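Local atomic coordinates of polyketide biosynthesis 3-hydroxy-3-methylglutaryl-ACP synthase PksG (Bacillus subtilis, PDB entry 4YXT), a protein that catalyses the aldol condensation of an acetyl group on an acyl carrier protein with a beta-ketothioester polyketide intermediate during bacillaene biosynthesis. Residues N57-I62 against E97-N102. The protein carries 1 engineered substitution. Residues are numbered along the deposited sequence; the frame is centred on the assembly and turned at random.
Sequences NAAKPI and EYLGLN
The flat group in this contact is the peptide between Ala-59 and Lys-60, and Leu-99 lies over one of its faces. The methyl CD2 of Leu-99 sits almost straight above Lys-60 N, at 4.1 Å, and reaches CA of Lys-60 at 4.2 Å. At the carbonyl end, Ala-59 O accepts a weak hydrogen bond from Ile-62 N, which lies well out of the peptide plane on the side opposite the leucine. The other branch of Leu-99 meets a methyl: its CD1 stands 4.0 Å from Ala-59 CB. The contact is thus an example of one branched side chain meeting both a methyl and a peptide face. Because CG of Leu-99 is anti to the carbonyl carbon (chi1 -66°), the fork is carried toward residues 57-62, and the second torsion, near 180°, extends CD1 away from its own backbone. The nearest alpha carbons, Lys-60 CA and Leu-99 CA, are 6.8 Å apart, a spacing consistent with the small Ala-59 facing the leucine. Of the Lys-60 side chain, the root comes nearest, CB lying 4.5 Å from Leu-99 CD2; the rest leads away to a salt bridge with Asp-64.

Just past Leu-99 the helix 91-99 ends in a Schellman motif: Gly-100 has positive phi (66°), and its N bonds back to Glu-97 O at 3.1 Å. Lys-71 NZ gives hydrogen bonds to both Leu-99 O and Gly-100 O. Ala-59 also touches Ala-174 of strand 170-178, so helix 51-64 lies between the central sheet of the thiolase-like fold and the end of helix 91-99.

No hydrogen bond or salt bridge crosses between the segments. With about 110 Å² buried, the link is small and apolar, resting on methyl-methyl and methyl-backbone contact, while the charge of Lys-60 is met elsewhere.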
loop_
_atom_site.group_PDB
_atom_site.type_symbol
_atom_site.label_atom_id
_atom_site.label_comp_id
_atom_site.label_asym_id
_atom_site.label_seq_id
_atom_site.Cartn_x
_atom_site.Cartn_y
_atom_site.Cartn_z
ATOM N N ASN A 57 -9.738 17.385 -2.315
ATOM C CA ASN A 57 -10.183 18.271 -3.420
ATOM C C ASN A 57 -10.462 17.536 -4.723
ATOM O O ASN A 57 -11.383 17.905 -5.425
ATOM C CB ASN A 57 -9.203 19.410 -3.603
ATOM C CG ASN A 57 -9.114 20.258 -2.368
ATOM O OD1 ASN A 57 -10.090 20.412 -1.661
ATOM N ND2 ASN A 57 -7.963 20.787 -2.091
ATOM N N ALA A 58 -9.719 16.479 -5.042
ATOM C CA ALA A 58 -10.090 15.689 -6.215
ATOM C C ALA A 58 -11.373 14.904 -6.004
ATOM O O ALA A 58 -12.171 14.784 -6.920
ATOM C CB ALA A 58 -8.940 14.773 -6.663
ATOM N N ALA A 59 -11.598 14.335 -4.826
ATOM C CA ALA A 59 -12.735 13.401 -4.668
ATOM C C ALA A 59 -14.054 14.079 -4.325
ATOM O O ALA A 59 -15.169 13.567 -4.605
ATOM C CB ALA A 59 -12.412 12.378 -3.606
ATOM N N LYS A 60 -13.932 15.219 -3.697
ATOM C CA LYS A 60 -15.085 15.965 -3.191
ATOM C C LYS A 60 -16.178 16.123 -4.263
ATOM O O LYS A 60 -17.373 15.788 -4.008
ATOM C CB LYS A 60 -14.583 17.276 -2.563
ATOM C CG LYS A 60 -15.634 18.337 -2.166
ATOM C CD LYS A 60 -16.111 18.179 -0.733
ATOM C CE LYS A 60 -16.607 19.493 -0.155
ATOM N NZ LYS A 60 -17.423 20.276 -1.136
ATOM N N PRO A 61 -15.795 16.556 -5.485
ATOM C CA PRO A 61 -16.827 16.703 -6.483
ATOM C C PRO A 61 -17.508 15.396 -6.890
ATOM O O PRO A 61 -18.681 15.394 -7.269
ATOM C CB PRO A 61 -16.085 17.369 -7.651
ATOM C CG PRO A 61 -15.022 18.197 -6.970
ATOM C CD PRO A 61 -14.568 17.274 -5.876
ATOM N N ILE A 62 -16.796 14.288 -6.778
ATOM C CA ILE A 62 -17.405 13.014 -7.005
ATOM C C ILE A 62 -18.382 12.744 -5.896
ATOM O O ILE A 62 -19.540 12.462 -6.143
ATOM C CB ILE A 62 -16.393 11.876 -7.050
ATOM C CG1 ILE A 62 -15.417 12.080 -8.209
ATOM C CG2 ILE A 62 -17.159 10.566 -7.218
ATOM C CD1 ILE A 62 -14.385 10.965 -8.318
ATOM N N GLU A 97 -12.123 10.997 6.896
ATOM C CA GLU A 97 -12.758 11.912 7.837
ATOM C C GLU A 97 -13.357 13.127 7.119
ATOM O O GLU A 97 -14.503 13.496 7.321
ATOM C CB GLU A 97 -11.697 12.359 8.879
ATOM C CG GLU A 97 -12.126 13.440 9.882
ATOM C CD GLU A 97 -13.128 12.950 10.931
ATOM O OE1 GLU A 97 -13.728 11.874 10.739
ATOM O OE2 GLU A 97 -13.323 13.645 11.960
ATOM N N TYR A 98 -12.579 13.795 6.294
ATOM C CA TYR A 98 -13.058 15.051 5.721
ATOM C C TYR A 98 -13.981 14.836 4.529
ATOM O O TYR A 98 -14.650 15.773 4.091
ATOM C CB TYR A 98 -11.877 15.950 5.365
ATOM C CG TYR A 98 -11.205 16.547 6.572
ATOM C CD1 TYR A 98 -10.203 15.864 7.231
ATOM C CD2 TYR A 98 -11.581 17.804 7.052
ATOM C CE1 TYR A 98 -9.592 16.382 8.365
ATOM C CE2 TYR A 98 -10.968 18.348 8.181
ATOM C CZ TYR A 98 -9.976 17.626 8.830
ATOM O OH TYR A 98 -9.358 18.147 9.919
ATOM N N LEU A 99 -13.974 13.638 3.950
ATOM C CA LEU A 99 -15.031 13.254 3.005
ATOM C C LEU A 99 -16.318 12.758 3.686
ATOM O O LEU A 99 -17.347 12.644 3.017
ATOM C CB LEU A 99 -14.571 12.198 2.044
ATOM C CG LEU A 99 -13.471 12.633 1.078
ATOM C CD1 LEU A 99 -13.053 11.475 0.213
ATOM C CD2 LEU A 99 -13.895 13.803 0.195
ATOM N N GLY A 100 -16.281 12.490 4.992
ATOM C CA GLY A 100 -17.482 12.065 5.692
ATOM C C GLY A 100 -17.937 10.736 5.210
ATOM O O GLY A 100 -19.121 10.529 5.090
ATOM N N LEU A 101 -16.998 9.821 4.917
ATOM C CA LEU A 101 -17.350 8.460 4.515
ATOM C C LEU A 101 -17.887 7.629 5.703
ATOM O O LEU A 101 -17.747 8.041 6.852
ATOM C CB LEU A 101 -16.138 7.744 3.865
ATOM C CG LEU A 101 -15.451 8.425 2.683
ATOM C CD1 LEU A 101 -14.333 7.521 2.154
ATOM C CD2 LEU A 101 -16.498 8.701 1.606
ATOM N N ASN A 102 -18.582 6.536 5.397
ATOM C CA ASN A 102 -19.125 5.644 6.405
ATOM C C ASN A 102 -17.972 4.979 7.173
ATOM O O ASN A 102 -16.960 4.610 6.559
ATOM C CB ASN A 102 -19.942 4.546 5.683
ATOM C CG ASN A 102 -20.486 3.459 6.623
ATOM O OD1 ASN A 102 -20.508 3.589 7.844
ATOM N ND2 ASN A 102 -20.916 2.373 6.035
#